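Nucleoporin NUP82 (Chaetomium thermophilum, PDB 5CWW) probably serves as a structural component of the nuclear pore complex and a docking partner for transport factors, this piece being its N-terminal beta-propeller domain. Local coordinates at residues R359-R362 and P363-P367; E332-S335 and E336-Q340; L377-E380 and D381-D384; A225-Y229 and L230-F234. All coordinates share one frame; numbering follows the deposited sequence.

Contact 1: residues R359-R362 and P363-P367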
loop_
_atom_site.group_PDB
_atom_site.type_symbol
_atom_site.label_atom_id
_atom_site.label_comp_id
_atom_site.label_asym_id
_atom_site.label_seq_id
_atom_site.Cartn_x
_atom_site.Cartn_y
_atom_site.Cartn_z
ATOM N N ARG B 359 15.930 -13.353 7.558
ATOM C CA ARG B 359 14.733 -13.847 6.895
ATOM C C ARG B 359 14.938 -15.297 6.472
ATOM O O ARG B 359 15.978 -15.628 5.904
ATOM C CB ARG B 359 14.393 -13.000 5.671
ATOM C CG ARG B 359 13.073 -13.369 5.013
ATOM C CD ARG B 359 13.120 -13.130 3.517
ATOM N NE ARG B 359 13.302 -11.719 3.188
ATOM C CZ ARG B 359 14.377 -11.198 2.601
ATOM N NH1 ARG B 359 15.412 -11.955 2.262
ATOM N NH2 ARG B 359 14.416 -9.897 2.354
ATOM N N PRO B 360 13.960 -16.170 6.761
ATOM C CA PRO B 360 14.022 -17.521 6.199
ATOM C C PRO B 360 14.127 -17.489 4.679
ATOM O O PRO B 360 13.470 -16.664 4.041
ATOM C CB PRO B 360 12.700 -18.147 6.645
ATOM C CG PRO B 360 12.370 -17.438 7.914
ATOM C CD PRO B 360 12.841 -16.023 7.710
ATOM N N SER B 361 14.944 -18.372 4.115
ATOM C CA SER B 361 15.107 -18.450 2.669
ATOM C C SER B 361 14.080 -19.398 2.064
ATOM O O SER B 361 13.732 -19.274 0.892
ATOM C CB SER B 361 16.522 -18.905 2.309
ATOM O OG SER B 361 17.470 -17.908 2.648
ATOM N N ARG B 362 13.607 -20.343 2.869
ATOM C CA ARG B 362 12.568 -21.276 2.436
ATOM C C ARG B 362 11.234 -20.892 3.076
ATOM O O ARG B 362 11.218 -20.349 4.179
ATOM C CB ARG B 362 12.939 -22.710 2.812
ATOM C CG ARG B 362 14.347 -23.114 2.416
ATOM C CD ARG B 362 14.705 -24.480 2.971
ATOM N NE ARG B 362 16.132 -24.765 2.845
ATOM C CZ ARG B 362 16.714 -25.881 3.273
ATOM N NH1 ARG B 362 15.995 -26.828 3.861
ATOM N NH2 ARG B 362 18.019 -26.052 3.114
ATOM N N PRO B 363 10.108 -21.170 2.393
ATOM C CA PRO B 363 9.999 -21.784 1.064
ATOM C C PRO B 363 10.474 -20.855 -0.048
ATOM O O PRO B 363 10.849 -21.325 -1.122
ATOM C CB PRO B 363 8.494 -22.069 0.923
ATOM C CG PRO B 363 7.924 -21.937 2.294
ATOM C CD PRO B 363 8.783 -20.945 2.996
ATOM N N GLY B 364 10.457 -19.551 0.217
ATOM C CA GLY B 364 10.919 -18.563 -0.741
ATOM C C GLY B 364 10.909 -17.172 -0.138
ATOM O O GLY B 364 10.324 -16.958 0.922
ATOM N N LEU B 365 11.550 -16.222 -0.811
ATOM C CA LEU B 365 11.652 -14.860 -0.292
ATOM C C LEU B 365 10.375 -14.066 -0.540
ATOM O O LEU B 365 10.011 -13.195 0.251
ATOM C CB LEU B 365 12.836 -14.129 -0.926
ATOM C CG LEU B 365 14.219 -14.769 -0.783
ATOM C CD1 LEU B 365 15.287 -13.791 -1.258
ATOM C CD2 LEU B 365 14.496 -15.215 0.645
ATOM N N VAL B 366 9.701 -14.372 -1.644
ATOM C CA VAL B 366 8.523 -13.623 -2.057
ATOM C C VAL B 366 7.256 -14.401 -1.708
ATOM O O VAL B 366 7.031 -15.486 -2.237
ATOM C CB VAL B 366 8.555 -13.325 -3.568
ATOM C CG1 VAL B 366 7.361 -12.474 -3.982
ATOM C CG2 VAL B 366 9.861 -12.628 -3.935
ATOM N N PRO B 367 6.425 -13.856 -0.805
ATOM C CA PRO B 367 5.177 -14.558 -0.496
ATOM C C PRO B 367 4.158 -14.433 -1.621
ATOM O O PRO B 367 4.313 -13.598 -2.513
ATOM C CB PRO B 367 4.686 -13.859 0.773
ATOM C CG PRO B 367 5.253 -12.502 0.700
ATOM C CD PRO B 367 6.570 -12.621 -0.015
HETATM O O HOH W 1 11.025 -16.082 3.628
#
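The carbonyl oxygens of Pro360 and Gly364 face one another across a sharp turn and share one water, which gives a hydrogen to each: 2.5 Å from the water to Pro360 O, 2.9 Å from it to Gly364 O. Gly364 O is also approached by Trp450 NE1 in a weak hydrogen bond. The turn itself is made by a cis peptide bond between Arg362 and Pro363, which brings their CA atoms to within 3.0 Å and bends the chain sharply, its two legs running 139° apart in direction. Ser361 O consequently lies over Gly364 CA, at 3.3 Å.

On the far leg Leu365 folds back over the start of the loop. Its methyl CD2 sits 3.8 Å from both Arg359 CD and Arg359 NH1, and also rests near Pro360 O and Ser361 CA. The two side chains cross at about a right angle. Arg359 starts with CG opposite the backbone N (chi1 -174°), and bends farther out bring its CD and guanidinium to the leucine, while its NE bonds to Leu288 O.

With an alanine at Pro363 the peptide would probably favour trans, which would open the turn and part the two carbonyls that the water joins. Between the legs there is no direct hydrogen bond; what joins them is the cis-proline bend, one water and the leucine packing.

Contact 2: residues E332-S335 and E336-Q340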
loop_
_atom_site.group_PDB
_atom_site.type_symbol
_atom_site.label_atom_id
_atom_site.label_comp_id
_atom_site.label_asym_id
_atom_site.label_seq_id
_atom_site.Cartn_x
_atom_site.Cartn_y
_atom_site.Cartn_z
ATOM N N GLU B 332 7.985 -25.012 7.309
ATOM C CA GLU B 332 9.302 -24.902 6.697
ATOM C C GLU B 332 9.908 -23.532 6.995
ATOM O O GLU B 332 11.087 -23.417 7.331
ATOM C CB GLU B 332 9.203 -25.134 5.190
ATOM C CG GLU B 332 10.540 -25.222 4.480
ATOM C CD GLU B 332 10.397 -25.619 3.022
ATOM O OE1 GLU B 332 9.253 -25.845 2.575
ATOM O OE2 GLU B 332 11.431 -25.705 2.326
ATOM N N TRP B 333 9.081 -22.499 6.881
ATOM C CA TRP B 333 9.480 -21.137 7.213
ATOM C C TRP B 333 9.964 -21.043 8.660
ATOM O O TRP B 333 11.026 -20.483 8.933
ATOM C CB TRP B 333 8.305 -20.184 6.975
ATOM C CG TRP B 333 8.599 -18.737 7.216
ATOM C CD1 TRP B 333 9.158 -17.858 6.335
ATOM C CD2 TRP B 333 8.324 -17.990 8.408
ATOM N NE1 TRP B 333 9.256 -16.612 6.907
ATOM C CE2 TRP B 333 8.750 -16.667 8.179
ATOM C CE3 TRP B 333 7.762 -18.312 9.646
ATOM C CZ2 TRP B 333 8.636 -15.669 9.144
ATOM C CZ3 TRP B 333 7.648 -17.321 10.602
ATOM C CH2 TRP B 333 8.085 -16.015 10.345
ATOM N N MET B 334 9.185 -21.607 9.579
ATOM C CA MET B 334 9.508 -21.551 11.002
ATOM C C MET B 334 10.775 -22.332 11.343
ATOM O O MET B 334 11.521 -21.944 12.243
ATOM C CB MET B 334 8.337 -22.087 11.831
ATOM C CG MET B 334 8.566 -22.053 13.342
ATOM S SD MET B 334 8.981 -20.412 13.969
ATOM C CE MET B 334 7.459 -19.526 13.636
ATOM N N SER B 335 11.013 -23.432 10.634
ATOM C CA SER B 335 12.169 -24.281 10.916
ATOM C C SER B 335 13.474 -23.523 10.675
ATOM O O SER B 335 14.498 -23.822 11.289
ATOM C CB SER B 335 12.132 -25.548 10.060
ATOM O OG SER B 335 12.447 -25.263 8.708
ATOM N N GLU B 336 13.426 -22.542 9.782
ATOM C CA GLU B 336 14.578 -21.687 9.521
ATOM C C GLU B 336 14.859 -20.777 10.716
ATOM O O GLU B 336 15.975 -20.292 10.885
ATOM C CB GLU B 336 14.344 -20.842 8.269
ATOM C CG GLU B 336 14.119 -21.648 6.995
ATOM C CD GLU B 336 15.398 -21.893 6.221
ATOM O OE1 GLU B 336 16.100 -20.910 5.904
ATOM O OE2 GLU B 336 15.699 -23.069 5.926
ATOM N N ILE B 337 13.838 -20.551 11.538
ATOM C CA ILE B 337 13.963 -19.671 12.696
ATOM C C ILE B 337 14.358 -20.448 13.954
ATOM O O ILE B 337 15.132 -19.951 14.774
ATOM C CB ILE B 337 12.648 -18.902 12.953
ATOM C CG1 ILE B 337 12.275 -18.078 11.715
ATOM C CG2 ILE B 337 12.784 -17.989 14.169
ATOM C CD1 ILE B 337 10.918 -17.403 11.790
ATOM N N ASP B 338 13.830 -21.658 14.107
ATOM C CA ASP B 338 14.165 -22.495 15.258
ATOM C C ASP B 338 15.646 -22.863 15.262
ATOM O O ASP B 338 16.300 -22.835 16.305
ATOM C CB ASP B 338 13.315 -23.768 15.264
ATOM C CG ASP B 338 11.845 -23.490 15.513
ATOM O OD1 ASP B 338 11.532 -22.530 16.250
ATOM O OD2 ASP B 338 10.999 -24.234 14.973
ATOM N N ASN B 339 16.168 -23.199 14.085
ATOM C CA ASN B 339 17.570 -23.572 13.928
ATOM C C ASN B 339 18.442 -22.351 13.670
ATOM O O ASN B 339 19.381 -22.401 12.877
ATOM C CB ASN B 339 17.730 -24.578 12.786
ATOM C CG ASN B 339 16.929 -25.844 13.009
ATOM O OD1 ASN B 339 16.805 -26.324 14.136
ATOM N ND2 ASN B 339 16.377 -26.393 11.932
ATOM N N GLN B 340 18.117 -21.255 14.346
ATOM C CA GLN B 340 18.813 -19.989 14.155
ATOM C C GLN B 340 19.079 -19.311 15.493
ATOM O O GLN B 340 18.174 -19.154 16.313
ATOM C CB GLN B 340 17.994 -19.072 13.243
ATOM C CG GLN B 340 18.669 -17.754 12.905
ATOM C CD GLN B 340 17.786 -16.831 12.084
ATOM O OE1 GLN B 340 17.834 -15.613 12.244
ATOM N NE2 GLN B 340 16.985 -17.405 11.191
#
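Glu332 O and Glu336 N are joined by a weak backbone bond in the last turns of helix 321-338, which with helix 298-315 belongs to an insertion between propeller strands 281-284 and 369-370. The same oxygen takes a much shorter bond from Ser335 OG, at 2.7 Å.

Trp333 comes next, and its indole is the main apolar surface here. Methyl CD1 of Ile337 lies over one face of the six-membered ring, 3.6 Å from its centroid and 21° off the normal, a CH-pi contact. With CG of Trp333 opposite the backbone N (chi1 -177°), the ring swings alongside the helix to where the isoleucine, one turn on, can cover it. Trp267 and Trp450 also meet this indole. Trp333 O receives Glu336 N in an i to i+3 bond, the donor standing above the carbonyl plane.

Met334 O is gripped twice: Asp338 N, 3.0 Å away, lies beyond the oxygen and nearly in line with the C=O bond, and Ile337 N, 2.8 Å away, comes from above the carbonyl plane. The methionine sulfur SD lies 4.1 Å from Ile337 CB, and the side chain packs on Leu302 and Ile306 of helix 298-315.

Ser335 O closes the run with a weak bond from the backbone N of Asn339, the residue where helical geometry stops. Past it Gln340 turns back: its OE1 takes Thr358 N, while its NE2 reaches Glu336 O at 3.1 Å, the oxygen lying close to the plane of the glutamine amide.

Contact 3: residues L377-E380 and D381-D384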
loop_
_atom_site.group_PDB
_atom_site.type_symbol
_atom_site.label_atom_id
_atom_site.label_comp_id
_atom_site.label_asym_id
_atom_site.label_seq_id
_atom_site.Cartn_x
_atom_site.Cartn_y
_atom_site.Cartn_z
ATOM N N LEU B 377 -20.908 -9.351 2.080
ATOM C CA LEU B 377 -21.925 -8.376 2.482
ATOM C C LEU B 377 -21.562 -6.954 2.056
ATOM O O LEU B 377 -21.921 -5.985 2.727
ATOM C CB LEU B 377 -22.151 -8.415 3.995
ATOM C CG LEU B 377 -22.530 -9.761 4.612
ATOM C CD1 LEU B 377 -22.852 -9.567 6.083
ATOM C CD2 LEU B 377 -23.707 -10.398 3.887
ATOM N N ASN B 378 -20.852 -6.831 0.940
ATOM C CA ASN B 378 -20.530 -5.522 0.387
ATOM C C ASN B 378 -21.804 -4.788 -0.029
ATOM O O ASN B 378 -22.742 -5.413 -0.524
ATOM C CB ASN B 378 -19.589 -5.669 -0.809
ATOM C CG ASN B 378 -19.043 -4.342 -1.289
ATOM O OD1 ASN B 378 -18.184 -3.745 -0.642
ATOM N ND2 ASN B 378 -19.526 -3.879 -2.438
ATOM N N PRO B 379 -21.855 -3.462 0.181
ATOM C CA PRO B 379 -23.006 -2.704 -0.324
ATOM C C PRO B 379 -23.170 -2.862 -1.830
ATOM O O PRO B 379 -22.179 -2.852 -2.559
ATOM C CB PRO B 379 -22.665 -1.256 0.041
ATOM C CG PRO B 379 -21.709 -1.358 1.170
ATOM C CD PRO B 379 -20.918 -2.606 0.929
ATOM N N GLU B 380 -24.407 -3.020 -2.286
ATOM C CA GLU B 380 -24.673 -3.195 -3.706
ATOM C C GLU B 380 -24.933 -1.844 -4.365
ATOM O O GLU B 380 -25.316 -0.882 -3.698
ATOM C CB GLU B 380 -25.863 -4.136 -3.921
ATOM C CG GLU B 380 -27.140 -3.717 -3.207
ATOM C CD GLU B 380 -28.267 -4.716 -3.396
ATOM O OE1 GLU B 380 -28.020 -5.793 -3.978
ATOM O OE2 GLU B 380 -29.402 -4.423 -2.962
ATOM N N ASP B 381 -24.700 -1.782 -5.673
ATOM C CA ASP B 381 -24.911 -0.567 -6.456
ATOM C C ASP B 381 -24.041 0.591 -5.971
ATOM O O ASP B 381 -24.505 1.726 -5.867
ATOM C CB ASP B 381 -26.388 -0.159 -6.427
ATOM C CG ASP B 381 -27.301 -1.246 -6.956
ATOM O OD1 ASP B 381 -26.836 -2.066 -7.775
ATOM O OD2 ASP B 381 -28.483 -1.281 -6.556
ATOM N N GLU B 382 -22.778 0.299 -5.681
ATOM C CA GLU B 382 -21.819 1.337 -5.324
ATOM C C GLU B 382 -21.496 2.193 -6.546
ATOM O O GLU B 382 -21.385 1.678 -7.659
ATOM C CB GLU B 382 -20.532 0.727 -4.761
ATOM C CG GLU B 382 -20.663 0.174 -3.351
ATOM C CD GLU B 382 -19.355 -0.391 -2.825
ATOM O OE1 GLU B 382 -19.037 -0.154 -1.641
ATOM O OE2 GLU B 382 -18.646 -1.074 -3.594
ATOM N N GLN B 383 -21.346 3.496 -6.332
ATOM C CA GLN B 383 -20.974 4.409 -7.407
ATOM C C GLN B 383 -19.476 4.323 -7.686
ATOM O O GLN B 383 -18.737 3.688 -6.937
ATOM C CB GLN B 383 -21.367 5.843 -7.050
ATOM C CG GLN B 383 -22.860 6.031 -6.842
ATOM C CD GLN B 383 -23.666 5.685 -8.079
ATOM O OE1 GLN B 383 -23.543 6.336 -9.117
ATOM N NE2 GLN B 383 -24.489 4.648 -7.978
ATOM N N ASP B 384 -19.034 4.966 -8.763
ATOM C CA ASP B 384 -17.630 4.914 -9.156
ATOM C C ASP B 384 -16.725 5.496 -8.072
ATOM O O ASP B 384 -15.682 4.926 -7.759
ATOM C CB ASP B 384 -17.410 5.657 -10.479
ATOM C CG ASP B 384 -18.010 4.925 -11.673
ATOM O OD1 ASP B 384 -18.240 3.701 -11.580
ATOM O OD2 ASP B 384 -18.245 5.578 -12.713
#
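Glu382 reaches back to Asn378 and Pro379 across the bend of its own loop. From CB, CG is set beside the backbone N (chi1 -74°) and the chain then runs out straight. CG passes 3.5 Å from Pro379 O and skirts Pro379 CB. CD stands 3.5 Å from Asn378 ND2. Of the two oxygens, OE1 lies 4.0 Å from Pro379 CD and forms a salt bridge with Lys438 NZ. OE2 receives the amide of Asn378, ND2 to OE2 3.2 Å, in an almost straight bond of 175°. The hydrogen leaves within the asparagine amide plane but arrives above the carboxylate plane, for the two flat groups stand 85° apart.

This is the connection from strand 374-376 of a propeller blade to helix 384-387. Asp381 takes left-handed backbone angles at the bend, and Gln383 sits at the N-cap, its N bonded to Glu386 OE1 in the first turn.

Lys438 NZ is also held by Asn378 OD1, so amide and carboxylate bind the same ammonium as well as each other; the lysine probably offsets the charge of Glu382. Pro379, beside them, packs on an apolar side chain of another protein.

Contact 4: residues A225-Y229 and L230-F234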
loop_
_atom_site.group_PDB
_atom_site.type_symbol
_atom_site.label_atom_id
_atom_site.label_comp_id
_atom_site.label_asym_id
_atom_site.label_seq_id
_atom_site.Cartn_x
_atom_site.Cartn_y
_atom_site.Cartn_z
ATOM N N ALA B 225 1.262 -11.703 -9.389
ATOM C CA ALA B 225 -0.175 -11.978 -9.409
ATOM C C ALA B 225 -0.519 -13.115 -10.365
ATOM O O ALA B 225 -1.452 -13.879 -10.121
ATOM C CB ALA B 225 -0.949 -10.722 -9.791
ATOM N N ASP B 226 0.247 -13.230 -11.443
ATOM C CA ASP B 226 -0.062 -14.175 -12.512
ATOM C C ASP B 226 0.877 -15.379 -12.506
ATOM O O ASP B 226 0.798 -16.240 -13.379
ATOM C CB ASP B 226 0.002 -13.466 -13.864
ATOM C CG ASP B 226 -0.934 -12.275 -13.936
ATOM O OD1 ASP B 226 -2.096 -12.404 -13.493
ATOM O OD2 ASP B 226 -0.506 -11.208 -14.424
ATOM N N ALA B 227 1.759 -15.431 -11.514
ATOM C CA ALA B 227 2.758 -16.488 -11.418
ATOM C C ALA B 227 2.147 -17.780 -10.887
ATOM O O ALA B 227 1.120 -17.758 -10.210
ATOM C CB ALA B 227 3.902 -16.047 -10.531
ATOM N N THR B 228 2.801 -18.900 -11.188
ATOM C CA THR B 228 2.309 -20.218 -10.807
ATOM C C THR B 228 3.159 -20.846 -9.705
ATOM O O THR B 228 2.629 -21.519 -8.822
ATOM C CB THR B 228 2.281 -21.172 -12.022
ATOM O OG1 THR B 228 1.457 -20.613 -13.053
ATOM C CG2 THR B 228 1.736 -22.541 -11.633
ATOM N N TYR B 229 4.470 -20.620 -9.753
ATOM C CA TYR B 229 5.395 -21.252 -8.813
ATOM C C TYR B 229 6.218 -20.214 -8.056
ATOM O O TYR B 229 6.466 -19.120 -8.562
ATOM C CB TYR B 229 6.316 -22.221 -9.555
ATOM C CG TYR B 229 5.569 -23.294 -10.315
ATOM C CD1 TYR B 229 4.990 -24.368 -9.651
ATOM C CD2 TYR B 229 5.441 -23.233 -11.697
ATOM C CE1 TYR B 229 4.304 -25.351 -10.343
ATOM C CE2 TYR B 229 4.759 -24.211 -12.395
ATOM C CZ TYR B 229 4.194 -25.266 -11.714
ATOM O OH TYR B 229 3.512 -26.242 -12.406
ATOM N N LEU B 230 6.644 -20.569 -6.845
ATOM C CA LEU B 230 7.311 -19.627 -5.944
ATOM C C LEU B 230 8.710 -19.208 -6.403
ATOM O O LEU B 230 9.273 -18.249 -5.870
ATOM C CB LEU B 230 7.405 -20.221 -4.528
ATOM C CG LEU B 230 8.075 -21.589 -4.329
ATOM C CD1 LEU B 230 9.592 -21.545 -4.474
ATOM C CD2 LEU B 230 7.729 -22.132 -2.955
ATOM N N ASP B 231 9.272 -19.921 -7.376
ATOM C CA ASP B 231 10.639 -19.653 -7.822
ATOM C C ASP B 231 10.686 -18.908 -9.156
ATOM O O ASP B 231 11.763 -18.697 -9.713
ATOM C CB ASP B 231 11.434 -20.960 -7.927
ATOM C CG ASP B 231 10.758 -21.992 -8.806
ATOM O OD1 ASP B 231 9.949 -21.611 -9.677
ATOM O OD2 ASP B 231 11.041 -23.196 -8.626
ATOM N N GLN B 232 9.525 -18.514 -9.666
ATOM C CA GLN B 232 9.477 -17.708 -10.879
ATOM C C GLN B 232 10.035 -16.321 -10.593
ATOM O O GLN B 232 10.256 -15.954 -9.438
ATOM C CB GLN B 232 8.049 -17.608 -11.417
ATOM C CG GLN B 232 7.497 -18.923 -11.951
ATOM C CD GLN B 232 6.122 -18.770 -12.574
ATOM O OE1 GLN B 232 5.170 -19.437 -12.172
ATOM N NE2 GLN B 232 6.014 -17.892 -13.565
ATOM N N ASP B 233 10.265 -15.554 -11.651
ATOM C CA ASP B 233 10.880 -14.241 -11.524
ATOM C C ASP B 233 9.859 -13.184 -11.108
ATOM O O ASP B 233 8.881 -12.942 -11.817
ATOM C CB ASP B 233 11.547 -13.845 -12.842
ATOM C CG ASP B 233 11.818 -12.362 -12.935
ATOM O OD1 ASP B 233 12.622 -11.851 -12.125
ATOM O OD2 ASP B 233 11.230 -11.709 -13.824
ATOM N N PHE B 234 10.098 -12.561 -9.957
ATOM C CA PHE B 234 9.235 -11.495 -9.453
ATOM C C PHE B 234 10.005 -10.189 -9.323
ATOM O O PHE B 234 9.472 -9.193 -8.831
ATOM C CB PHE B 234 8.641 -11.877 -8.097
ATOM C CG PHE B 234 8.083 -13.265 -8.052
ATOM C CD1 PHE B 234 7.108 -13.662 -8.951
ATOM C CD2 PHE B 234 8.533 -14.174 -7.113
ATOM C CE1 PHE B 234 6.594 -14.941 -8.913
ATOM C CE2 PHE B 234 8.022 -15.457 -7.069
ATOM C CZ PHE B 234 7.050 -15.841 -7.970
#
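A type I beta turn from Tyr229 to Gln232 bends the chain just after helix 221-225, and the last side chain of the turn folds back to hold the residues before it. Gln232 OE1 is the acceptor for two successive backbone N-H groups, Thr228 N at 2.6 Å and Tyr229 N at 2.8 Å. Both donors meet it at a C=O angle of 135°; the threonine one stands above the amide carbonyl plane, the tyrosine one is tilted only 19° from it. The glutamine chain runs straight beyond CG, which lies 3.5 Å from Tyr229 O, and that extension carries the oxygen to both donors. An alanine in place of Gln232 would probably leave the N-H groups of Thr228 and Tyr229 without this shared acceptor and the loop ahead of the turn freer to shift.

The turn lies in the long connection between helices 221-225 and 248-251, outside the regular strands of the propeller. Its own closing bond, Gln232 N to Tyr229 O, is weak at 3.3 Å. Tyr229 O also meets the edge of the Phe234 ring, 3.4 Å from CZ, and Ala227 CB lies at the edge of the same ring, in its plane, 3.3 Å from CE1. Gln232 O sits over the centre of one phenyl face. Asp231 OD1 forms a salt bridge with Arg454 NE, while Gln232 packs on an apolar side chain of another protein.

Contacts 4, 2 and 1 follow in that order along the chain, yet contact 1 lies against both others. Toward contact 2 it is held by a long, weak ion pair from Arg362 NE to Glu336 OE2 (3.5 Å), a weak bond from Ser361 N to Glu336 OE1, and Pro360 packing on Trp333. Toward contact 4 there is packing alone: Val366 CB lies 3.6 Å from Phe234 CD2, and Pro363 O rests on Leu230 CD1. Contacts 2 and 4 do not touch, their nearest atoms being about 7 Å apart. Contact 3 stands alone, its centre about 32 Å from that of contact 4. Contacts 3 and 4 meet chains of other proteins; contacts 1 and 2 do not.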